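Long-range contacts in ornithine carbamoyltransferase, anabolic (Campylobacter jejuni subsp. jejuni, PDB 3TPF), which transfers the carbamoyl group of carbamoyl phosphate to L-ornithine, giving L-citrulline for arginine biosynthesis: residues T38-F43 / A90-V95; H125-L130 / Y291-L296; L130-T135 / F283-N288; T220-S225 / L258-P263. All coordinates share one frame; numbering follows the deposited sequence.

Contact 1: T38-F43 / A90-V95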
loop_
_atom_site.group_PDB
_atom_site.type_symbol
_atom_site.label_atom_id
_atom_site.label_comp_id
_atom_site.label_asym_id
_atom_site.label_seq_id
_atom_site.Cartn_x
_atom_site.Cartn_y
_atom_site.Cartn_z
ATOM N N THR B 38 -9.782 12.955 -1.435
ATOM C CA THR B 38 -8.654 12.027 -1.620
ATOM C C THR B 38 -7.338 12.675 -1.217
ATOM O O THR B 38 -7.168 13.874 -1.365
ATOM C CB THR B 38 -8.446 11.524 -3.078
ATOM O OG1 THR B 38 -8.250 12.655 -3.953
ATOM C CG2 THR B 38 -9.592 10.790 -3.516
ATOM N N LEU B 39 -6.497 11.857 -0.634
ATOM C CA LEU B 39 -5.214 12.368 -0.089
ATOM C C LEU B 39 -4.092 11.519 -0.575
ATOM O O LEU B 39 -4.081 10.322 -0.354
ATOM C CB LEU B 39 -5.186 12.367 1.498
ATOM C CG LEU B 39 -3.659 12.635 1.982
ATOM C CD1 LEU B 39 -3.189 14.100 1.852
ATOM C CD2 LEU B 39 -3.297 12.152 3.376
ATOM N N ALA B 40 -3.216 12.138 -1.278
ATOM C CA ALA B 40 -2.057 11.415 -1.808
ATOM C C ALA B 40 -1.035 11.495 -0.734
ATOM O O ALA B 40 -0.806 12.557 -0.244
ATOM C CB ALA B 40 -1.552 12.141 -3.010
HETATM N N MSE B 41 -0.432 10.417 -0.331
HETATM C CA MSE B 41 0.618 10.527 0.647
HETATM C C MSE B 41 1.930 10.153 0.008
HETATM O O MSE B 41 2.154 9.001 -0.364
HETATM C CB MSE B 41 0.386 9.607 1.828
HETATM C CG MSE B 41 -0.941 9.902 2.457
HETATM SE SE MSE B 41 -1.309 8.620 3.929
HETATM C CE MSE B 41 -1.397 6.877 2.941
ATOM N N ILE B 42 2.838 11.076 -0.095
ATOM C CA ILE B 42 4.171 10.732 -0.741
ATOM C C ILE B 42 5.275 10.664 0.268
ATOM O O ILE B 42 5.588 11.672 0.890
ATOM C CB ILE B 42 4.623 11.791 -1.770
ATOM C CG1 ILE B 42 3.606 11.902 -2.902
ATOM C CG2 ILE B 42 5.995 11.434 -2.308
ATOM C CD1 ILE B 42 3.786 13.132 -3.743
ATOM N N PHE B 43 5.832 9.507 0.462
ATOM C CA PHE B 43 6.953 9.365 1.401
ATOM C C PHE B 43 8.301 9.251 0.663
ATOM O O PHE B 43 8.446 8.459 -0.238
ATOM C CB PHE B 43 6.774 8.167 2.325
ATOM C CG PHE B 43 5.649 8.314 3.264
ATOM C CD1 PHE B 43 4.337 8.080 2.850
ATOM C CD2 PHE B 43 5.862 8.768 4.538
ATOM C CE1 PHE B 43 3.286 8.265 3.702
ATOM C CE2 PHE B 43 4.773 9.025 5.403
ATOM C CZ PHE B 43 3.515 8.703 4.998
ATOM N N ALA B 90 -3.096 17.259 -9.429
ATOM C CA ALA B 90 -4.244 17.630 -10.232
ATOM C C ALA B 90 -5.319 16.644 -10.036
ATOM O O ALA B 90 -6.473 16.877 -10.358
ATOM C CB ALA B 90 -3.870 17.726 -11.680
HETATM N N MSE B 91 -4.943 15.498 -9.511
HETATM C CA MSE B 91 -5.926 14.399 -9.423
HETATM C C MSE B 91 -6.481 14.173 -8.057
HETATM O O MSE B 91 -7.525 13.524 -7.928
HETATM C CB MSE B 91 -5.256 13.140 -9.861
HETATM C CG MSE B 91 -4.812 13.379 -11.287
HETATM SE SE MSE B 91 -3.973 11.770 -12.059
HETATM C CE MSE B 91 -5.646 10.767 -12.431
ATOM N N VAL B 92 -5.787 14.672 -7.033
ATOM C CA VAL B 92 -6.224 14.442 -5.660
ATOM C C VAL B 92 -6.610 15.748 -5.031
ATOM O O VAL B 92 -6.262 16.793 -5.525
ATOM C CB VAL B 92 -5.166 13.768 -4.801
ATOM C CG1 VAL B 92 -4.825 12.415 -5.396
ATOM C CG2 VAL B 92 -3.997 14.698 -4.562
ATOM N N ASP B 93 -7.302 15.667 -3.919
ATOM C CA ASP B 93 -7.659 16.865 -3.155
ATOM C C ASP B 93 -6.576 17.396 -2.260
ATOM O O ASP B 93 -6.567 18.579 -2.001
ATOM C CB ASP B 93 -8.946 16.612 -2.377
ATOM C CG ASP B 93 -10.042 16.185 -3.309
ATOM O OD1 ASP B 93 -10.341 16.990 -4.218
ATOM O OD2 ASP B 93 -10.506 15.018 -3.283
ATOM N N PHE B 94 -5.723 16.544 -1.722
ATOM C CA PHE B 94 -4.667 16.984 -0.866
ATOM C C PHE B 94 -3.426 16.218 -1.125
ATOM O O PHE B 94 -3.528 15.063 -1.510
ATOM C CB PHE B 94 -4.969 16.740 0.615
ATOM C CG PHE B 94 -6.261 17.220 1.063
ATOM C CD1 PHE B 94 -7.346 16.419 1.030
ATOM C CD2 PHE B 94 -6.426 18.498 1.505
ATOM C CE1 PHE B 94 -8.592 16.865 1.411
ATOM C CE2 PHE B 94 -7.699 18.977 1.906
ATOM C CZ PHE B 94 -8.753 18.159 1.849
ATOM N N VAL B 95 -2.256 16.767 -0.834
ATOM C CA VAL B 95 -1.064 15.960 -0.994
ATOM C C VAL B 95 -0.211 16.078 0.234
ATOM O O VAL B 95 0.222 17.194 0.503
ATOM C CB VAL B 95 -0.211 16.417 -2.170
ATOM C CG1 VAL B 95 1.186 15.756 -2.094
ATOM C CG2 VAL B 95 -0.926 16.150 -3.476
#
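Thr38 and Asp93 are joined through both backbone and side chain at the start of a parallel strand pair in the carbamoyl phosphate domain, where strand 38-43 lies beside strand 94-98 in the four-stranded sheet. Thr38 N donates to Asp93 OD2 at 2.9 Å, using the carboxylate lone pair turned away from the other oxygen. In return Asp93 N reaches Thr38 OG1 at 3.2 Å (151°); with chi1 at 58° that hydroxyl lies between its own backbone N and carbonyl carbon, beside the turn that leads into the second strand. Regular pairing then takes over: Phe94 N bonds to Thr38 O at 3.1 Å, and Ala40 N meets Phe94 O at 3.0 Å, nearly straight (171°).

Side chains pack on both faces of the sheet. Leu39 and Phe94 share one, the leucine crossing the aromatic side chain at about a right angle with CD1 at Phe94 CB; Arg304 makes a cation-pi contact with the same ring. Ala40 shares the other face with Val95, and its CB also lies 3.9 Å from Val92 CG2. Leu56 of a second subunit packs on Thr38. Farther along, Ile42 CD1 meets the Val95 CG1 branch at 4.0 Å.

Contact 2: H125-L130 / Y291-L296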
loop_
_atom_site.group_PDB
_atom_site.type_symbol
_atom_site.label_atom_id
_atom_site.label_comp_id
_atom_site.label_asym_id
_atom_site.label_seq_id
_atom_site.Cartn_x
_atom_site.Cartn_y
_atom_site.Cartn_z
ATOM N N HIS B 125 8.663 20.374 11.351
ATOM C CA HIS B 125 7.788 19.243 11.558
ATOM C C HIS B 125 6.469 19.682 12.162
ATOM O O HIS B 125 6.096 19.258 13.219
ATOM C CB HIS B 125 8.494 18.173 12.387
ATOM C CG HIS B 125 7.754 16.856 12.418
ATOM N ND1 HIS B 125 6.695 16.578 11.572
ATOM C CD2 HIS B 125 7.876 15.776 13.230
ATOM C CE1 HIS B 125 6.194 15.394 11.867
ATOM N NE2 HIS B 125 6.886 14.884 12.873
ATOM N N PRO B 126 5.745 20.552 11.470
ATOM C CA PRO B 126 4.560 21.217 12.052
ATOM C C PRO B 126 3.409 20.371 12.459
ATOM O O PRO B 126 2.743 20.744 13.424
ATOM C CB PRO B 126 4.076 22.111 10.924
ATOM C CG PRO B 126 4.541 21.403 9.696
ATOM C CD PRO B 126 5.911 20.903 10.059
ATOM N N THR B 127 3.079 19.319 11.757
ATOM C CA THR B 127 1.905 18.495 12.211
ATOM C C THR B 127 2.195 17.884 13.618
ATOM O O THR B 127 1.327 17.812 14.496
ATOM C CB THR B 127 1.508 17.372 11.268
ATOM O OG1 THR B 127 2.662 16.539 11.041
ATOM C CG2 THR B 127 0.986 17.896 9.969
ATOM N N GLN B 128 3.464 17.620 13.882
ATOM C CA GLN B 128 3.851 17.131 15.200
ATOM C C GLN B 128 3.617 18.190 16.304
ATOM O O GLN B 128 3.083 17.929 17.391
ATOM C CB GLN B 128 5.315 16.660 15.176
ATOM C CG GLN B 128 5.750 16.071 16.492
ATOM C CD GLN B 128 5.025 14.749 16.901
ATOM O OE1 GLN B 128 4.699 13.915 16.041
ATOM N NE2 GLN B 128 4.841 14.538 18.237
ATOM N N VAL B 129 4.089 19.392 16.027
ATOM C CA VAL B 129 3.918 20.461 17.006
ATOM C C VAL B 129 2.467 20.693 17.208
ATOM O O VAL B 129 2.059 20.893 18.322
ATOM C CB VAL B 129 4.671 21.657 16.588
ATOM C CG1 VAL B 129 4.230 22.870 17.365
ATOM C CG2 VAL B 129 6.162 21.334 16.662
ATOM N N LEU B 130 1.638 20.567 16.184
ATOM C CA LEU B 130 0.186 20.790 16.436
ATOM C C LEU B 130 -0.308 19.769 17.407
ATOM O O LEU B 130 -1.133 20.045 18.269
ATOM C CB LEU B 130 -0.643 20.679 15.181
ATOM C CG LEU B 130 -0.809 21.895 14.313
ATOM C CD1 LEU B 130 -1.548 21.482 13.115
ATOM C CD2 LEU B 130 -1.544 23.003 14.981
ATOM N N TYR B 291 -6.114 13.738 15.362
ATOM C CA TYR B 291 -7.257 14.695 15.472
ATOM C C TYR B 291 -6.847 15.996 14.844
ATOM O O TYR B 291 -7.631 16.745 14.315
ATOM C CB TYR B 291 -7.678 14.870 16.924
ATOM C CG TYR B 291 -7.956 13.540 17.556
ATOM C CD1 TYR B 291 -9.080 12.828 17.223
ATOM C CD2 TYR B 291 -7.045 12.952 18.439
ATOM C CE1 TYR B 291 -9.323 11.594 17.777
ATOM C CE2 TYR B 291 -7.301 11.703 18.999
ATOM C CZ TYR B 291 -8.449 11.041 18.672
ATOM O OH TYR B 291 -8.751 9.802 19.192
ATOM N N VAL B 292 -5.576 16.218 14.922
ATOM C CA VAL B 292 -4.950 17.474 14.513
ATOM C C VAL B 292 -4.800 17.476 12.991
ATOM O O VAL B 292 -5.161 18.418 12.310
ATOM C CB VAL B 292 -3.624 17.665 15.328
ATOM C CG1 VAL B 292 -2.592 18.345 14.527
ATOM C CG2 VAL B 292 -3.908 18.481 16.615
ATOM N N VAL B 293 -4.344 16.364 12.451
ATOM C CA VAL B 293 -4.377 16.221 10.989
ATOM C C VAL B 293 -5.841 16.338 10.440
ATOM O O VAL B 293 -6.098 17.031 9.451
ATOM C CB VAL B 293 -3.690 14.968 10.513
ATOM C CG1 VAL B 293 -3.989 14.738 9.018
ATOM C CG2 VAL B 293 -2.129 15.139 10.809
ATOM N N LYS B 294 -6.787 15.734 11.121
ATOM C CA LYS B 294 -8.204 15.950 10.732
ATOM C C LYS B 294 -8.593 17.396 10.594
ATOM O O LYS B 294 -9.087 17.845 9.549
ATOM C CB LYS B 294 -9.115 15.276 11.692
ATOM C CG LYS B 294 -9.282 13.794 11.414
ATOM C CD LYS B 294 -9.846 13.107 12.624
ATOM C CE LYS B 294 -11.034 12.148 12.319
ATOM N NZ LYS B 294 -11.729 11.714 13.552
ATOM N N ALA B 295 -8.292 18.167 11.627
ATOM C CA ALA B 295 -8.628 19.611 11.639
ATOM C C ALA B 295 -7.952 20.266 10.448
ATOM O O ALA B 295 -8.540 21.087 9.711
ATOM C CB ALA B 295 -8.183 20.296 12.936
ATOM N N LEU B 296 -6.687 19.946 10.300
ATOM C CA LEU B 296 -5.859 20.599 9.291
ATOM C C LEU B 296 -6.441 20.366 7.910
ATOM O O LEU B 296 -6.569 21.253 7.115
ATOM C CB LEU B 296 -4.425 19.983 9.351
ATOM C CG LEU B 296 -3.367 20.495 8.465
ATOM C CD1 LEU B 296 -3.232 21.999 8.562
ATOM C CD2 LEU B 296 -2.078 19.846 8.954
#
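Leu130 and Val292, which face each other where two helices meet, are each bound into their own helix by a backbone hydrogen bond: Leu130 N donates to Pro126 O at 3.0 Å, and Leu296 N to Val292 O, also at 3.0 Å. No hydrogen bond links the two segments, and the meeting rests on van der Waals packing, mostly between apolar branches. The axes of the short helical segments come within 9.5 Å and run at 114° to each other, so that only a few residues from each helix meet.

Thr127 and Leu296 give the clearest contact. The threonine CG2 stands anti to the carbonyl carbon and is the branch presented to the partner helix, lying 3.8 Å from Leu296 CD2 with the two side chains at about a right angle, and 4.2 Å from Val293 CG2. One helical turn later Val292 packs on Leu130, with CG2 turned to the backbone, 3.6 Å from Leu130 O; the modelled position of Val292 CG1 is doubtful. Phe54 of helix 48-60 packs on both Thr127 and Val293, and Phe5 on Leu296.

His125 occupies the N-cap position of helix 126-138, and His125, Pro126, Thr127 and Gln128 are all predicted to bind carbamoyl phosphate. One helix thus carries predicted site residues at its start while resting on the C-terminal helix 279-302. This crossing of two interdomain helices is characteristic of the two-domain aspartate/ornithine carbamoyltransferase fold.

Contact 3: L130-T135 / F283-N288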
loop_
_atom_site.group_PDB
_atom_site.type_symbol
_atom_site.label_atom_id
_atom_site.label_comp_id
_atom_site.label_asym_id
_atom_site.label_seq_id
_atom_site.Cartn_x
_atom_site.Cartn_y
_atom_site.Cartn_z
ATOM N N LEU B 130 1.638 20.567 16.184
ATOM C CA LEU B 130 0.186 20.790 16.436
ATOM C C LEU B 130 -0.308 19.769 17.407
ATOM O O LEU B 130 -1.133 20.045 18.269
ATOM C CB LEU B 130 -0.643 20.679 15.181
ATOM C CG LEU B 130 -0.809 21.895 14.313
ATOM C CD1 LEU B 130 -1.548 21.482 13.115
ATOM C CD2 LEU B 130 -1.544 23.003 14.981
ATOM N N GLY B 131 0.183 18.546 17.266
ATOM C CA GLY B 131 -0.284 17.439 18.151
ATOM C C GLY B 131 0.185 17.536 19.604
ATOM O O GLY B 131 -0.550 17.307 20.552
ATOM N N ASP B 132 1.419 17.979 19.734
ATOM C CA ASP B 132 1.987 18.352 21.011
ATOM C C ASP B 132 1.112 19.418 21.685
ATOM O O ASP B 132 0.680 19.261 22.816
ATOM C CB ASP B 132 3.428 18.861 20.826
ATOM C CG ASP B 132 4.396 17.742 20.472
ATOM O OD1 ASP B 132 3.957 16.554 20.366
ATOM O OD2 ASP B 132 5.648 18.005 20.414
ATOM N N LEU B 133 0.798 20.440 20.957
ATOM C CA LEU B 133 -0.090 21.526 21.445
ATOM C C LEU B 133 -1.418 21.012 21.932
ATOM O O LEU B 133 -1.867 21.301 23.042
ATOM C CB LEU B 133 -0.350 22.489 20.309
ATOM C CG LEU B 133 -0.275 23.963 20.574
ATOM C CD1 LEU B 133 0.840 24.314 21.526
ATOM C CD2 LEU B 133 0.029 24.601 19.233
ATOM N N PHE B 134 -2.031 20.180 21.102
ATOM C CA PHE B 134 -3.352 19.583 21.427
ATOM C C PHE B 134 -3.249 18.929 22.773
ATOM O O PHE B 134 -4.190 18.975 23.610
ATOM C CB PHE B 134 -3.686 18.508 20.387
ATOM C CG PHE B 134 -4.975 17.790 20.629
ATOM C CD1 PHE B 134 -6.140 18.265 20.089
ATOM C CD2 PHE B 134 -5.019 16.636 21.347
ATOM C CE1 PHE B 134 -7.356 17.631 20.330
ATOM C CE2 PHE B 134 -6.242 16.002 21.618
ATOM C CZ PHE B 134 -7.408 16.488 21.093
ATOM N N THR B 135 -2.098 18.285 22.951
ATOM C CA THR B 135 -1.885 17.426 24.122
ATOM C C THR B 135 -1.690 18.235 25.388
ATOM O O THR B 135 -2.225 17.927 26.429
ATOM C CB THR B 135 -0.712 16.475 23.924
ATOM O OG1 THR B 135 -1.005 15.613 22.811
ATOM C CG2 THR B 135 -0.583 15.657 25.160
ATOM N N PHE B 283 1.995 8.616 24.963
ATOM C CA PHE B 283 1.294 7.845 23.959
ATOM C C PHE B 283 -0.019 8.487 23.577
ATOM O O PHE B 283 -0.529 8.171 22.531
ATOM C CB PHE B 283 1.101 6.335 24.352
ATOM C CG PHE B 283 2.378 5.561 24.361
ATOM C CD1 PHE B 283 3.085 5.358 23.206
ATOM C CD2 PHE B 283 2.927 5.124 25.543
ATOM C CE1 PHE B 283 4.317 4.711 23.199
ATOM C CE2 PHE B 283 4.138 4.440 25.553
ATOM C CZ PHE B 283 4.832 4.227 24.371
ATOM N N GLU B 284 -0.606 9.310 24.439
ATOM C CA GLU B 284 -1.746 10.083 24.006
ATOM C C GLU B 284 -1.234 11.084 22.924
ATOM O O GLU B 284 -1.859 11.320 21.881
ATOM C CB GLU B 284 -2.416 10.795 25.174
ATOM C CG GLU B 284 -3.724 10.159 25.664
ATOM C CD GLU B 284 -4.803 10.017 24.543
ATOM O OE1 GLU B 284 -5.554 8.983 24.524
ATOM O OE2 GLU B 284 -4.930 10.944 23.669
ATOM N N GLU B 285 -0.042 11.605 23.178
ATOM C CA GLU B 285 0.595 12.553 22.293
ATOM C C GLU B 285 0.603 11.883 20.920
ATOM O O GLU B 285 0.104 12.440 19.988
ATOM C CB GLU B 285 2.025 12.916 22.752
ATOM C CG GLU B 285 2.809 13.893 21.851
ATOM C CD GLU B 285 4.325 14.029 22.168
ATOM O OE1 GLU B 285 4.713 13.384 23.163
ATOM O OE2 GLU B 285 5.086 14.775 21.425
ATOM N N ALA B 286 1.201 10.689 20.836
ATOM C CA ALA B 286 1.282 9.855 19.616
ATOM C C ALA B 286 -0.028 9.761 18.846
ATOM O O ALA B 286 -0.173 10.051 17.678
ATOM C CB ALA B 286 1.645 8.462 20.083
ATOM N N ARG B 287 -1.027 9.371 19.574
ATOM C CA ARG B 287 -2.324 9.187 19.031
ATOM C C ARG B 287 -2.961 10.492 18.648
ATOM O O ARG B 287 -3.750 10.546 17.732
ATOM C CB ARG B 287 -3.149 8.522 20.104
ATOM C CG ARG B 287 -4.551 8.169 19.716
ATOM C CD ARG B 287 -5.251 7.813 20.992
ATOM N NE ARG B 287 -6.420 6.979 20.768
ATOM C CZ ARG B 287 -7.524 7.059 21.506
ATOM N NH1 ARG B 287 -7.616 7.970 22.497
ATOM N NH2 ARG B 287 -8.552 6.252 21.240
ATOM N N ASN B 288 -2.678 11.549 19.382
ATOM C CA ASN B 288 -3.406 12.834 19.188
ATOM C C ASN B 288 -3.028 13.556 17.838
ATOM O O ASN B 288 -3.709 14.399 17.357
ATOM C CB ASN B 288 -3.112 13.786 20.342
ATOM C CG ASN B 288 -3.991 13.595 21.568
ATOM O OD1 ASN B 288 -5.021 12.963 21.493
ATOM N ND2 ASN B 288 -3.567 14.157 22.721
#
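Asn288 and Thr135 supply the hydrogen bond between these helices: Asn288 ND2 donates to Thr135 OG1 at 2.9 Å, with an angle of 178° and the hydroxyl oxygen in the amide plane. The chain of bonds continues, because Thr135 OG1 donates to Gly131 O at 2.9 Å. That carbonyl also accepts Thr135 N, the two donors arriving from opposite faces of its plane. The amide has further partners, ND2 at Glu138 and OD1 at Lys27, which together fix its rotation.

Among the acidic groups, Asp132 and Glu285 bring their carboxylates together obliquely, planes 65° apart. The extended glutamate chain spans the gap, but the modelled closeness of Asp132 OD1 and Glu285 OE2 is doubtful; Gln128 NE2 bonds weakly to both oxygens. Their other oxygens are engaged elsewhere: Asp132 OD2 with Trp162 NE1, and Glu285 OE1 with the backbone N of His260.

In the packing, the Asn288 amide stands at the edge of the Phe134 ring, its plane turned 70° from the ring's, and Asn288 CB comes 3.6 Å from Phe134 CD2. Gly131, lacking a side chain, lies 5.7 Å from Asn288 measured between CA atoms, and the segment axes approach to 8.5 Å. Here helix 126-138 meets helix 279-302, the two interdomain helices of the carbamoyltransferase fold.

Contact 4: T220-S225 / L258-P263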
loop_
_atom_site.group_PDB
_atom_site.type_symbol
_atom_site.label_atom_id
_atom_site.label_comp_id
_atom_site.label_asym_id
_atom_site.label_seq_id
_atom_site.Cartn_x
_atom_site.Cartn_y
_atom_site.Cartn_z
ATOM N N THR B 220 11.418 16.683 24.549
ATOM C CA THR B 220 12.704 16.252 24.084
ATOM C C THR B 220 12.542 15.423 22.858
ATOM O O THR B 220 11.435 15.089 22.449
ATOM C CB THR B 220 13.462 15.482 25.153
ATOM O OG1 THR B 220 14.835 15.391 24.783
ATOM C CG2 THR B 220 12.908 14.132 25.329
ATOM N N ASP B 221 13.661 15.104 22.242
ATOM C CA ASP B 221 13.662 14.356 20.981
ATOM C C ASP B 221 14.988 13.655 20.768
ATOM O O ASP B 221 16.011 13.991 21.398
ATOM C CB ASP B 221 13.403 15.315 19.817
ATOM C CG ASP B 221 13.078 14.598 18.484
ATOM O OD1 ASP B 221 12.806 13.360 18.456
ATOM O OD2 ASP B 221 13.086 15.305 17.453
ATOM N N THR B 222 14.986 12.694 19.859
ATOM C CA THR B 222 16.213 11.949 19.526
ATOM C C THR B 222 17.309 12.913 19.156
ATOM O O THR B 222 17.066 13.978 18.627
ATOM C CB THR B 222 16.035 11.035 18.303
ATOM O OG1 THR B 222 16.233 11.809 17.144
ATOM C CG2 THR B 222 14.590 10.467 18.193
ATOM N N TRP B 223 18.523 12.508 19.402
ATOM C CA TRP B 223 19.684 13.381 19.138
ATOM C C TRP B 223 20.278 13.133 17.782
ATOM O O TRP B 223 20.745 14.027 17.088
ATOM C CB TRP B 223 20.760 13.101 20.149
ATOM C CG TRP B 223 20.404 13.415 21.550
ATOM C CD1 TRP B 223 19.569 14.377 22.003
ATOM C CD2 TRP B 223 20.938 12.789 22.688
ATOM N NE1 TRP B 223 19.514 14.372 23.359
ATOM C CE2 TRP B 223 20.371 13.410 23.810
ATOM C CE3 TRP B 223 21.865 11.759 22.879
ATOM C CZ2 TRP B 223 20.709 13.042 25.120
ATOM C CZ3 TRP B 223 22.185 11.375 24.176
ATOM C CH2 TRP B 223 21.614 12.018 25.279
ATOM N N VAL B 224 20.316 11.862 17.450
ATOM C CA VAL B 224 20.706 11.435 16.137
ATOM C C VAL B 224 19.468 11.594 15.260
ATOM O O VAL B 224 18.587 10.729 15.202
ATOM C CB VAL B 224 21.271 10.024 16.211
ATOM C CG1 VAL B 224 21.518 9.496 14.807
ATOM C CG2 VAL B 224 22.511 10.103 17.071
ATOM N N SER B 225 19.443 12.736 14.583
ATOM C CA SER B 225 18.294 13.159 13.773
ATOM C C SER B 225 18.341 12.512 12.378
ATOM O O SER B 225 19.391 12.467 11.731
ATOM C CB SER B 225 18.170 14.700 13.737
ATOM O OG SER B 225 17.790 15.233 15.025
ATOM N N LEU B 258 6.031 15.249 30.294
ATOM C CA LEU B 258 7.170 15.024 29.400
ATOM C C LEU B 258 6.625 14.612 28.017
ATOM O O LEU B 258 5.887 13.655 27.902
ATOM C CB LEU B 258 8.093 13.932 29.940
ATOM C CG LEU B 258 9.204 13.450 28.975
ATOM C CD1 LEU B 258 10.145 14.599 28.686
ATOM C CD2 LEU B 258 9.888 12.228 29.536
ATOM N N LEU B 259 6.987 15.337 26.993
ATOM C CA LEU B 259 6.577 15.026 25.638
ATOM C C LEU B 259 7.780 14.584 24.800
ATOM O O LEU B 259 8.881 15.078 25.000
ATOM C CB LEU B 259 5.953 16.226 24.942
ATOM C CG LEU B 259 4.607 16.722 25.430
ATOM C CD1 LEU B 259 4.167 17.869 24.569
ATOM C CD2 LEU B 259 3.588 15.527 25.393
ATOM N N HIS B 260 7.560 13.583 23.955
ATOM C CA HIS B 260 8.536 13.024 23.044
ATOM C C HIS B 260 7.803 12.579 21.794
ATOM O O HIS B 260 6.809 11.895 21.885
ATOM C CB HIS B 260 9.201 11.808 23.661
ATOM C CG HIS B 260 10.454 11.373 22.957
ATOM N ND1 HIS B 260 10.514 11.147 21.599
ATOM C CD2 HIS B 260 11.691 11.078 23.443
ATOM C CE1 HIS B 260 11.742 10.763 21.282
ATOM N NE2 HIS B 260 12.473 10.702 22.382
ATOM N N CYS B 261 8.290 12.954 20.620
ATOM C CA CYS B 261 7.555 12.668 19.346
ATOM C C CYS B 261 7.713 11.238 18.932
ATOM O O CYS B 261 6.876 10.710 18.224
ATOM C CB CYS B 261 7.954 13.549 18.167
ATOM S SG CYS B 261 9.733 13.497 17.811
ATOM N N LEU B 262 8.757 10.613 19.396
ATOM C CA LEU B 262 8.967 9.155 19.179
ATOM C C LEU B 262 9.586 8.934 17.825
ATOM O O LEU B 262 9.508 9.792 16.972
ATOM C CB LEU B 262 7.658 8.317 19.233
ATOM C CG LEU B 262 6.865 8.195 20.529
ATOM C CD1 LEU B 262 5.714 7.174 20.385
ATOM C CD2 LEU B 262 7.811 7.743 21.664
ATOM N N PRO B 263 10.190 7.802 17.633
ATOM C CA PRO B 263 10.482 6.868 18.666
ATOM C C PRO B 263 11.529 7.389 19.655
ATOM O O PRO B 263 12.296 8.294 19.337
ATOM C CB PRO B 263 11.147 5.724 17.902
ATOM C CG PRO B 263 11.805 6.408 16.748
ATOM C CD PRO B 263 10.737 7.393 16.350
#
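Thr220 N donates to Leu259 O at 3.0 Å and 163°, nearly along the C=O axis, where two neighbouring parallel strands of the Rossmann-like ornithine-binding domain run out into loops at their C-terminal ends. Beyond this bond the His260 ring carries much of the contact. It receives Thr220 O and Asp221 CA over one face, the latter a CH-pi contact 4.3 Å from the ring centroid, and Thr220 CG2 lies 3.8 Å from His260 CD2. Two bonds hold the ring in place: ND1 accepts Leu262 N at 2.9 Å close to the ring plane, and NE2 is bonded to Glu269.

Asp221, predicted to bind L-ornithine, extends its carboxylate with CG anti to the backbone N (chi1 -167°), which brings OD1 to 3.1 Å from the SG of Cys261. Weak hydrogen bonds join OD1 to Thr222 N and OD2 to Asn156. That cysteine belongs to the His-Cys-Leu-Pro motif of the family, with a cis peptide before Pro263, and is predicted with Leu262 to bind carbamoyl phosphate. Probable determinants for both substrates therefore lie side by side. Glu79 of a third subunit packs on Pro263. Thr222 CG2 approaches Pro263 O at 3.4 Å.

Overall arrangement
Contacts 2 and 3 are successive turns of the same helix pair, sharing Leu130, with centres about 9 Å apart; contact 4 is nested, along the chain, within the loops both close. Glu285 OE1 of contact 3 lies 3.0 Å from His260 N of contact 4, a probable hydrogen bond, and Gln128 NE2 of contact 2 comes 3.3 Å from Cys261 CB, so the helix junction adjoins the predicted substrate loops. Contact 1 stands apart in the carbamoyl phosphate domain, its centre about 28 Å from that of contact 4 and across the chain's centre, yet Ile42 is near Arg98, another predicted carbamoyl phosphate residue. The set illustrates two domains joined by helices around the predicted active site.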